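PDB 6H20: probable glutamine-binding lipoprotein GlnH (GLNBP) from Mycobacterium tuberculosis, which binds amino acids as an extracellular solute-binding lipoprotein, and is probably an aspartate-specific sensor that regulates protein kinase G and so glutamate metabolism. Local coordinates for residues K120-S123 / E127-K130; T170-R175 / S207-I212; V79-E84 / N264-K269. All blocks are in the same frame, centred on the assembly; numbering follows the deposited sequence.

How the contacts relate
Contacts 1 and 2 are buried and hold the same asparagine, one from each side of the binding cleft, whereas contact 3 lies partly buried near the surface, its centre about 20 Å and about 22 Å from theirs. The first two touch where T171 packs on R128 and S123, and where I212 meets T121. Their chemistry is polar: contact 1 supplies an arginine, backbone groups and two hydroxyls to the ligand; contact 2 a helix start and an aspartate, with two further hydroxyls bonded to each other. Contact 3 joins two helices through a leucine packed on isoleucine and on D80 CB, beside a single salt bridge. Both ligand contacts are nested in the loop it closes.

Contact 1: K120-S123 / E127-K130; sequences KTMS and ERRK. With ASN (asparagine), chain B.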
loop_
_atom_site.group_PDB
_atom_site.type_symbol
_atom_site.label_atom_id
_atom_site.label_comp_id
_atom_site.label_asym_id
_atom_site.label_seq_id
_atom_site.Cartn_x
_atom_site.Cartn_y
_atom_site.Cartn_z
ATOM N N LYS A 120 -0.093 -0.810 4.955
ATOM C CA LYS A 120 -0.478 -1.776 3.930
ATOM C C LYS A 120 -0.653 -1.033 2.622
ATOM O O LYS A 120 -1.783 -0.789 2.178
ATOM C CB LYS A 120 -1.766 -2.510 4.325
ATOM C CG LYS A 120 -2.018 -3.733 3.433
ATOM C CD LYS A 120 -3.485 -4.123 3.418
ATOM C CE LYS A 120 -3.763 -5.335 2.528
ATOM N NZ LYS A 120 -3.006 -5.359 1.244
ATOM N N THR A 121 0.478 -0.653 2.027
ATOM C CA THR A 121 0.554 0.047 0.742
ATOM C C THR A 121 -0.572 1.071 0.555
ATOM O O THR A 121 -1.207 1.137 -0.494
ATOM C CB THR A 121 0.617 -0.948 -0.439
ATOM O OG1 THR A 121 -0.572 -1.764 -0.494
ATOM C CG2 THR A 121 1.839 -1.862 -0.311
ATOM N N MET A 122 -0.834 1.886 1.574
ATOM C CA MET A 122 -2.097 2.620 1.600
ATOM C C MET A 122 -1.911 3.990 0.965
ATOM O O MET A 122 -1.368 4.908 1.591
ATOM C CB MET A 122 -2.653 2.732 3.016
ATOM C CG MET A 122 -4.111 3.141 3.026
ATOM S SD MET A 122 -4.765 3.043 4.685
ATOM C CE MET A 122 -6.451 3.538 4.372
ATOM N N SER A 123 -2.375 4.134 -0.279
ATOM C CA SER A 123 -2.254 5.415 -0.967
ATOM C C SER A 123 -3.063 6.495 -0.264
ATOM O O SER A 123 -4.223 6.296 0.116
ATOM C CB SER A 123 -2.734 5.302 -2.407
ATOM O OG SER A 123 -1.889 4.424 -3.113
ATOM N N GLU A 127 -10.274 11.521 -0.920
ATOM C CA GLU A 127 -11.461 10.802 -0.469
ATOM C C GLU A 127 -11.182 10.029 0.814
ATOM O O GLU A 127 -12.004 10.027 1.739
ATOM C CB GLU A 127 -11.972 9.864 -1.565
ATOM C CG GLU A 127 -12.818 10.554 -2.622
ATOM C CD GLU A 127 -13.961 11.365 -2.030
ATOM O OE1 GLU A 127 -13.942 12.607 -2.165
ATOM O OE2 GLU A 127 -14.878 10.762 -1.432
ATOM N N ARG A 128 -10.016 9.379 0.905
ATOM C CA ARG A 128 -9.706 8.649 2.130
ATOM C C ARG A 128 -9.470 9.592 3.298
ATOM O O ARG A 128 -9.781 9.250 4.443
ATOM C CB ARG A 128 -8.504 7.725 1.920
ATOM C CG ARG A 128 -8.833 6.531 1.051
ATOM C CD ARG A 128 -7.576 5.784 0.647
ATOM N NE ARG A 128 -7.932 4.637 -0.189
ATOM C CZ ARG A 128 -7.043 3.795 -0.707
ATOM N NH1 ARG A 128 -5.748 3.968 -0.463
ATOM N NH2 ARG A 128 -7.451 2.766 -1.448
ATOM N N ARG A 129 -8.941 10.784 3.027
ATOM C CA ARG A 129 -8.694 11.744 4.095
ATOM C C ARG A 129 -9.972 12.292 4.714
ATOM O O ARG A 129 -9.911 12.871 5.807
ATOM C CB ARG A 129 -7.808 12.871 3.581
ATOM C CG ARG A 129 -6.341 12.573 3.783
ATOM C CD ARG A 129 -5.515 13.845 3.814
ATOM N NE ARG A 129 -4.146 13.641 4.288
ATOM C CZ ARG A 129 -3.797 13.533 5.569
ATOM N NH1 ARG A 129 -4.718 13.590 6.524
ATOM N NH2 ARG A 129 -2.521 13.373 5.899
ATOM N N LYS A 130 -11.118 12.136 4.046
ATOM C CA LYS A 130 -12.392 12.473 4.677
ATOM C C LYS A 130 -12.734 11.504 5.799
ATOM O O LYS A 130 -13.561 11.830 6.662
ATOM C CB LYS A 130 -13.517 12.424 3.640
ATOM C CG LYS A 130 -13.443 13.483 2.552
ATOM C CD LYS A 130 -14.541 13.276 1.518
ATOM C CE LYS A 130 -14.425 14.280 0.387
ATOM N NZ LYS A 130 -15.667 15.069 0.191
HETATM N N ASN B . -1.892 1.454 -3.119
HETATM C CA ASN B . -3.179 1.071 -3.698
HETATM C C ASN B . -4.297 1.478 -2.755
HETATM O O ASN B . -5.453 1.050 -2.929
HETATM C CB ASN B . -3.225 -0.433 -3.976
HETATM C CG ASN B . -3.224 -1.262 -2.716
HETATM O OD1 ASN B . -2.883 -0.796 -1.633
HETATM N ND2 ASN B . -3.645 -2.498 -2.848
HETATM O OXT ASN B . -4.026 2.246 -1.807
#
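R128 reaches S123 and M122 with the end of its guanidinium group, and one nitrogen does most of the work. NH1 donates to the carbonyl oxygen S123 O at 2.8 Å, in the carbonyl plane and on a lone pair, although the bond is bent to 142° at the hydrogen. The same NH1 gives its second bond to OXT of the bound asparagine, also at 2.8 Å and much straighter, at 170°. R128 NH2 completes the fork by bonding ligand O at 3.0 Å, so the guanidinium meets the carboxylate edge-on with two parallel N-H groups. An extended chain from CG to NE carries the group from the short helix 126-129 to the ligand.

S123 adds a second donor to the same oxygen. Its backbone N bonds OXT at 2.9 Å, while S123 O helps to hold the guanidinium in this orientation. With S123 OG beside the backbone N (chi1 -65°), the hydroxyl accepts from the ligand amino group and also bonds Q233. M122 turns away from the ligand: its CG lies 3.9 Å from R128 NH1, approaching obliquely, and its side chain runs on towards F134 and V107.

T121 finishes the polar grip, T121 O accepting from the ligand N at 2.7 Å and T121 OG1 donating to OD1 at 2.8 Å. R106 also bonds the asparagine and the carbonyl oxygen of K120, and its guanidinium lies close to that of R128. With D209 and T171 N, these residues make up the amino-acid site of a family 3 solute-binding protein, in which an arginine and a backbone N-H share the α-carboxylate.

Contact 2: T170-R175 / S207-I212; sequences TTSLRR and STDDTI. With ASN (asparagine), chain B.
S172, in the first turn of helix 171-176, comes closest to T208 at the corner after strand 205-207, their CA atoms 5.2 Å apart. The two hydroxyls meet there, S172 OG and T208 OG1 sharing a hydrogen bond of 2.8 Å; T208 presents its oxygen by placing OG1 opposite the backbone N (chi1 -172°). A water extends the link, lying 2.6 Å from S172 OG and donating to D209 OD1 at 2.7 Å. S172 CB rests on S207 O at 3.5 Å, and that carbonyl oxygen is buried with no hydrogen-bonding partner in the model.

The two segments take hold of the two groups on the ligand's α-carbon. D209 OD2 accepts from the ligand N at 2.8 Å and is steadied by the hydroxyl of Y235, while T171 N donates to ligand O at 2.9 Å. The carboxylate thus sits at the start of helix 171-176, whose dipole would probably favour its negative charge. T170 caps that start, its OG1 accepting from L173 N, and its CG2 packs 3.4 Å from ligand ND2.

Segment 170-175 follows strand 163-167, and segment 207-212 starts at the end of strand 205-207, its parallel neighbour; W191 of helix 191-199 packs on S172, T208 and I212, while strand 139-148 bonds the backbone of T208 through R144.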
loop_
_atom_site.group_PDB
_atom_site.type_symbol
_atom_site.label_atom_id
_atom_site.label_comp_id
_atom_site.label_asym_id
_atom_site.label_seq_id
_atom_site.Cartn_x
_atom_site.Cartn_y
_atom_site.Cartn_z
ATOM N N THR A 170 -9.403 -0.788 -3.851
ATOM C CA THR A 170 -8.121 -0.162 -4.144
ATOM C C THR A 170 -8.286 1.025 -5.079
ATOM O O THR A 170 -9.256 1.130 -5.839
ATOM C CB THR A 170 -7.152 -1.161 -4.793
ATOM O OG1 THR A 170 -7.692 -1.619 -6.047
ATOM C CG2 THR A 170 -6.880 -2.342 -3.864
ATOM N N THR A 171 -7.297 1.921 -5.031
ATOM C CA THR A 171 -7.243 2.999 -6.008
ATOM C C THR A 171 -7.025 2.440 -7.398
ATOM O O THR A 171 -7.426 3.071 -8.384
ATOM C CB THR A 171 -6.064 3.925 -5.695
ATOM O OG1 THR A 171 -4.859 3.147 -5.671
ATOM C CG2 THR A 171 -6.259 4.673 -4.344
ATOM N N SER A 172 -6.437 1.239 -7.480
ATOM C CA SER A 172 -6.134 0.624 -8.767
ATOM C C SER A 172 -7.404 0.361 -9.550
ATOM O O SER A 172 -7.462 0.600 -10.764
ATOM C CB SER A 172 -5.394 -0.692 -8.530
ATOM O OG SER A 172 -4.373 -0.525 -7.571
ATOM N N LEU A 173 -8.438 -0.131 -8.860
ATOM C CA LEU A 173 -9.731 -0.364 -9.490
ATOM C C LEU A 173 -10.293 0.934 -10.043
ATOM O O LEU A 173 -10.771 0.984 -11.181
ATOM C CB LEU A 173 -10.683 -0.971 -8.456
ATOM C CG LEU A 173 -12.163 -1.128 -8.804
ATOM C CD1 LEU A 173 -12.355 -1.842 -10.133
ATOM C CD2 LEU A 173 -12.877 -1.877 -7.675
ATOM N N ARG A 174 -10.212 2.011 -9.256
ATOM C CA ARG A 174 -10.742 3.293 -9.704
ATOM C C ARG A 174 -10.067 3.766 -10.989
ATOM O O ARG A 174 -10.733 4.294 -11.888
ATOM C CB ARG A 174 -10.601 4.328 -8.585
ATOM C CG ARG A 174 -11.026 5.734 -8.977
ATOM C CD ARG A 174 -12.519 5.828 -9.267
ATOM N NE ARG A 174 -12.911 7.195 -9.622
ATOM C CZ ARG A 174 -12.642 7.769 -10.791
ATOM N NH1 ARG A 174 -13.029 9.016 -11.029
ATOM N NH2 ARG A 174 -11.987 7.097 -11.727
ATOM N N ARG A 175 -8.757 3.541 -11.120
ATOM C CA ARG A 175 -8.051 3.981 -12.322
ATOM C C ARG A 175 -8.417 3.131 -13.539
ATOM O O ARG A 175 -8.568 3.655 -14.649
ATOM C CB ARG A 175 -6.543 3.951 -12.066
ATOM C CG ARG A 175 -5.679 4.250 -13.294
ATOM C CD ARG A 175 -5.962 5.643 -13.836
ATOM N NE ARG A 175 -5.174 5.955 -15.029
ATOM C CZ ARG A 175 -5.535 5.652 -16.272
ATOM N NH1 ARG A 175 -6.674 5.006 -16.504
ATOM N NH2 ARG A 175 -4.752 5.989 -17.289
ATOM N N SER A 207 -3.204 -4.759 -13.025
ATOM C CA SER A 207 -2.781 -3.364 -12.975
ATOM C C SER A 207 -2.866 -2.844 -11.551
ATOM O O SER A 207 -3.955 -2.797 -10.967
ATOM C CB SER A 207 -3.599 -2.473 -13.915
ATOM O OG SER A 207 -3.108 -1.135 -13.873
ATOM N N THR A 208 -1.723 -2.442 -11.003
ATOM C CA THR A 208 -1.663 -1.811 -9.680
ATOM C C THR A 208 -0.293 -1.158 -9.538
ATOM O O THR A 208 0.471 -1.069 -10.511
ATOM C CB THR A 208 -1.988 -2.796 -8.543
ATOM O OG1 THR A 208 -2.088 -2.081 -7.307
ATOM C CG2 THR A 208 -0.922 -3.869 -8.353
ATOM N N ASP A 209 0.015 -0.714 -8.319
ATOM C CA ASP A 209 1.279 -0.062 -8.010
ATOM C C ASP A 209 2.455 -0.884 -8.527
ATOM O O ASP A 209 2.512 -2.097 -8.319
ATOM C CB ASP A 209 1.437 0.015 -6.487
ATOM C CG ASP A 209 0.246 0.630 -5.764
ATOM O OD1 ASP A 209 -0.740 1.093 -6.383
ATOM O OD2 ASP A 209 0.325 0.629 -4.522
ATOM N N ASP A 210 3.430 -0.202 -9.146
ATOM C CA ASP A 210 4.593 -0.917 -9.675
ATOM C C ASP A 210 5.371 -1.656 -8.587
ATOM O O ASP A 210 5.947 -2.722 -8.850
ATOM C CB ASP A 210 5.488 0.001 -10.524
ATOM C CG ASP A 210 5.990 1.260 -9.797
ATOM O OD1 ASP A 210 5.625 1.567 -8.642
ATOM O OD2 ASP A 210 6.798 1.974 -10.441
ATOM N N THR A 211 5.369 -1.124 -7.363
ATOM C CA THR A 211 5.948 -1.804 -6.206
ATOM C C THR A 211 5.309 -3.174 -5.978
ATOM O O THR A 211 6.009 -4.185 -5.828
ATOM C CB THR A 211 5.693 -0.936 -4.974
ATOM O OG1 THR A 211 4.349 -0.445 -5.046
ATOM C CG2 THR A 211 6.663 0.258 -4.933
ATOM N N ILE A 212 3.973 -3.216 -5.899
ATOM C CA ILE A 212 3.252 -4.481 -5.714
ATOM C C ILE A 212 3.512 -5.411 -6.892
ATOM O O ILE A 212 3.762 -6.621 -6.722
ATOM C CB ILE A 212 1.744 -4.214 -5.516
ATOM C CG1 ILE A 212 1.511 -3.369 -4.266
ATOM C CG2 ILE A 212 0.957 -5.549 -5.460
ATOM C CD1 ILE A 212 0.049 -2.970 -4.088
HETATM N N ASN B . -1.892 1.454 -3.119
HETATM C CA ASN B . -3.179 1.071 -3.698
HETATM C C ASN B . -4.297 1.478 -2.755
HETATM O O ASN B . -5.453 1.050 -2.929
HETATM C CB ASN B . -3.225 -0.433 -3.976
HETATM C CG ASN B . -3.224 -1.262 -2.716
HETATM O OD1 ASN B . -2.883 -0.796 -1.633
HETATM N ND2 ASN B . -3.645 -2.498 -2.848
HETATM O OXT ASN B . -4.026 2.246 -1.807
HETATM O O HOH W 1 -2.613 1.275 -8.299
#

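Contact 3: V79-E84 / N264-K269; sequences VDIAGE and NTLYRK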
loop_
_atom_site.group_PDB
_atom_site.type_symbol
_atom_site.label_atom_id
_atom_site.label_comp_id
_atom_site.label_asym_id
_atom_site.label_seq_id
_atom_site.Cartn_x
_atom_site.Cartn_y
_atom_site.Cartn_z
ATOM N N VAL A 79 5.894 -4.316 6.938
ATOM C CA VAL A 79 6.130 -4.864 8.273
ATOM C C VAL A 79 7.282 -4.130 8.950
ATOM O O VAL A 79 7.208 -3.772 10.138
ATOM C CB VAL A 79 6.410 -6.374 8.163
ATOM C CG1 VAL A 79 6.771 -6.938 9.522
ATOM C CG2 VAL A 79 5.201 -7.073 7.576
ATOM N N ASP A 80 8.355 -3.883 8.200
ATOM C CA ASP A 80 9.531 -3.234 8.768
ATOM C C ASP A 80 9.260 -1.772 9.094
ATOM O O ASP A 80 9.732 -1.278 10.124
ATOM C CB ASP A 80 10.729 -3.410 7.833
ATOM C CG ASP A 80 11.292 -4.824 7.870
ATOM O OD1 ASP A 80 10.953 -5.599 8.794
ATOM O OD2 ASP A 80 12.077 -5.160 6.958
ATOM N N ILE A 81 8.495 -1.075 8.242
ATOM C CA ILE A 81 8.085 0.301 8.552
ATOM C C ILE A 81 7.314 0.330 9.866
ATOM O O ILE A 81 7.598 1.138 10.763
ATOM C CB ILE A 81 7.259 0.902 7.397
ATOM C CG1 ILE A 81 8.130 1.138 6.160
ATOM C CG2 ILE A 81 6.593 2.198 7.865
ATOM C CD1 ILE A 81 9.165 2.263 6.312
ATOM N N ALA A 82 6.346 -0.584 10.013
ATOM C CA ALA A 82 5.570 -0.655 11.251
ATOM C C ALA A 82 6.468 -0.949 12.438
ATOM O O ALA A 82 6.273 -0.393 13.525
ATOM C CB ALA A 82 4.467 -1.722 11.138
ATOM N N GLY A 83 7.474 -1.805 12.244
ATOM C CA GLY A 83 8.378 -2.126 13.331
ATOM C C GLY A 83 9.195 -0.938 13.798
ATOM O O GLY A 83 9.585 -0.878 14.965
ATOM N N GLU A 84 9.477 0.009 12.896
ATOM C CA GLU A 84 10.198 1.212 13.310
ATOM C C GLU A 84 9.333 2.110 14.189
ATOM O O GLU A 84 9.842 2.737 15.131
ATOM C CB GLU A 84 10.727 1.962 12.089
ATOM C CG GLU A 84 11.806 1.203 11.325
ATOM C CD GLU A 84 12.989 0.823 12.185
ATOM O OE1 GLU A 84 13.397 1.653 13.036
ATOM O OE2 GLU A 84 13.509 -0.305 12.027
ATOM N N ASN A 264 16.817 3.869 3.762
ATOM C CA ASN A 264 17.670 3.350 2.693
ATOM C C ASN A 264 17.923 1.855 2.865
ATOM O O ASN A 264 17.890 1.085 1.891
ATOM C CB ASN A 264 18.993 4.114 2.695
ATOM C CG ASN A 264 19.923 3.659 1.599
ATOM O OD1 ASN A 264 19.756 4.025 0.433
ATOM N ND2 ASN A 264 20.903 2.840 1.962
ATOM N N THR A 265 18.178 1.427 4.101
ATOM C CA THR A 265 18.424 0.016 4.375
ATOM C C THR A 265 17.204 -0.829 4.029
ATOM O O THR A 265 17.331 -1.905 3.426
ATOM C CB THR A 265 18.815 -0.142 5.846
ATOM O OG1 THR A 265 20.093 0.477 6.067
ATOM C CG2 THR A 265 18.878 -1.606 6.252
ATOM N N LEU A 266 16.010 -0.339 4.371
ATOM C CA LEU A 266 14.792 -1.087 4.080
ATOM C C LEU A 266 14.512 -1.153 2.587
ATOM O O LEU A 266 14.058 -2.191 2.090
ATOM C CB LEU A 266 13.606 -0.476 4.829
ATOM C CG LEU A 266 13.686 -0.585 6.351
ATOM C CD1 LEU A 266 12.441 0.042 6.972
ATOM C CD2 LEU A 266 13.838 -2.036 6.789
ATOM N N TYR A 267 14.750 -0.059 1.855
ATOM C CA TYR A 267 14.597 -0.103 0.404
ATOM C C TYR A 267 15.543 -1.127 -0.204
ATOM O O TYR A 267 15.145 -1.929 -1.054
ATOM C CB TYR A 267 14.859 1.277 -0.213
ATOM C CG TYR A 267 14.349 1.403 -1.643
ATOM C CD1 TYR A 267 15.087 0.924 -2.727
ATOM C CD2 TYR A 267 13.119 1.983 -1.900
ATOM C CE1 TYR A 267 14.602 1.035 -4.034
ATOM C CE2 TYR A 267 12.631 2.098 -3.186
ATOM C CZ TYR A 267 13.368 1.625 -4.244
ATOM O OH TYR A 267 12.849 1.757 -5.516
ATOM N N ARG A 268 16.807 -1.105 0.215
ATOM C CA ARG A 268 17.765 -2.062 -0.327
ATOM C C ARG A 268 17.409 -3.491 0.069
ATOM O O ARG A 268 17.667 -4.430 -0.689
ATOM C CB ARG A 268 19.182 -1.684 0.106
ATOM C CG ARG A 268 19.664 -0.363 -0.494
ATOM C CD ARG A 268 21.147 -0.083 -0.222
ATOM N NE ARG A 268 21.531 -0.378 1.155
ATOM C CZ ARG A 268 22.126 -1.502 1.541
ATOM N NH1 ARG A 268 22.409 -2.441 0.646
ATOM N NH2 ARG A 268 22.431 -1.690 2.819
ATOM N N LYS A 269 16.789 -3.673 1.236
ATOM C CA LYS A 269 16.422 -5.012 1.681
ATOM C C LYS A 269 15.306 -5.597 0.824
ATOM O O LYS A 269 15.319 -6.795 0.513
ATOM C CB LYS A 269 16.000 -4.944 3.149
ATOM C CG LYS A 269 15.544 -6.243 3.788
ATOM C CD LYS A 269 15.295 -6.005 5.277
ATOM C CE LYS A 269 14.690 -7.210 5.976
ATOM N NZ LYS A 269 14.240 -6.813 7.348
#
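An antiparallel helix pair on one lobe of the binding protein brings D80 and I81 of helix 77-90 against L266 and K269 of helix 262-270. Over these short segments the axes approach to 11.0 Å, with 159° between their directions, and the CA atoms of D80 and L266 are nearest.

L266 is the apolar wedge. Both its methyls reach the aspartate: CD2 lies 3.6 Å from D80 CB, and CD1 is 3.9 Å from the same carbon. L266 CD1 also reaches I81 CD1 at 4.0 Å, where the isoleucine brings only the end of its chain across. I81 also touches I257, which joins this apolar packing to helix 244-259.

In the family fold, helix 77-90 connects the adjacent parallel strands 53-57 and 96-100 in a beta-alpha-beta unit. V79 and A82 lay their side chains on L57 and V55 of strand 53-57, whereas D80 directs its CB toward helix 262-270.

There the charges close over the leucine. K269 NZ donates to D80 OD2 at 2.8 Å in a salt bridge, meeting the oxygen on its syn side but 30° out of the carboxylate plane. CG of K269 stands opposite its backbone N (chi1 178°) and every later torsion is near 180°, so the whole chain stretches from its helix to the carboxylate, with CE of K269 3.5 Å from D80 OD2. The same oxygen accepts from W270 NE1, so two donors from helix 262-270 hold it. One turn along, E84 starts toward this helix from its CB, but its carboxylate pairs with R256 and R87.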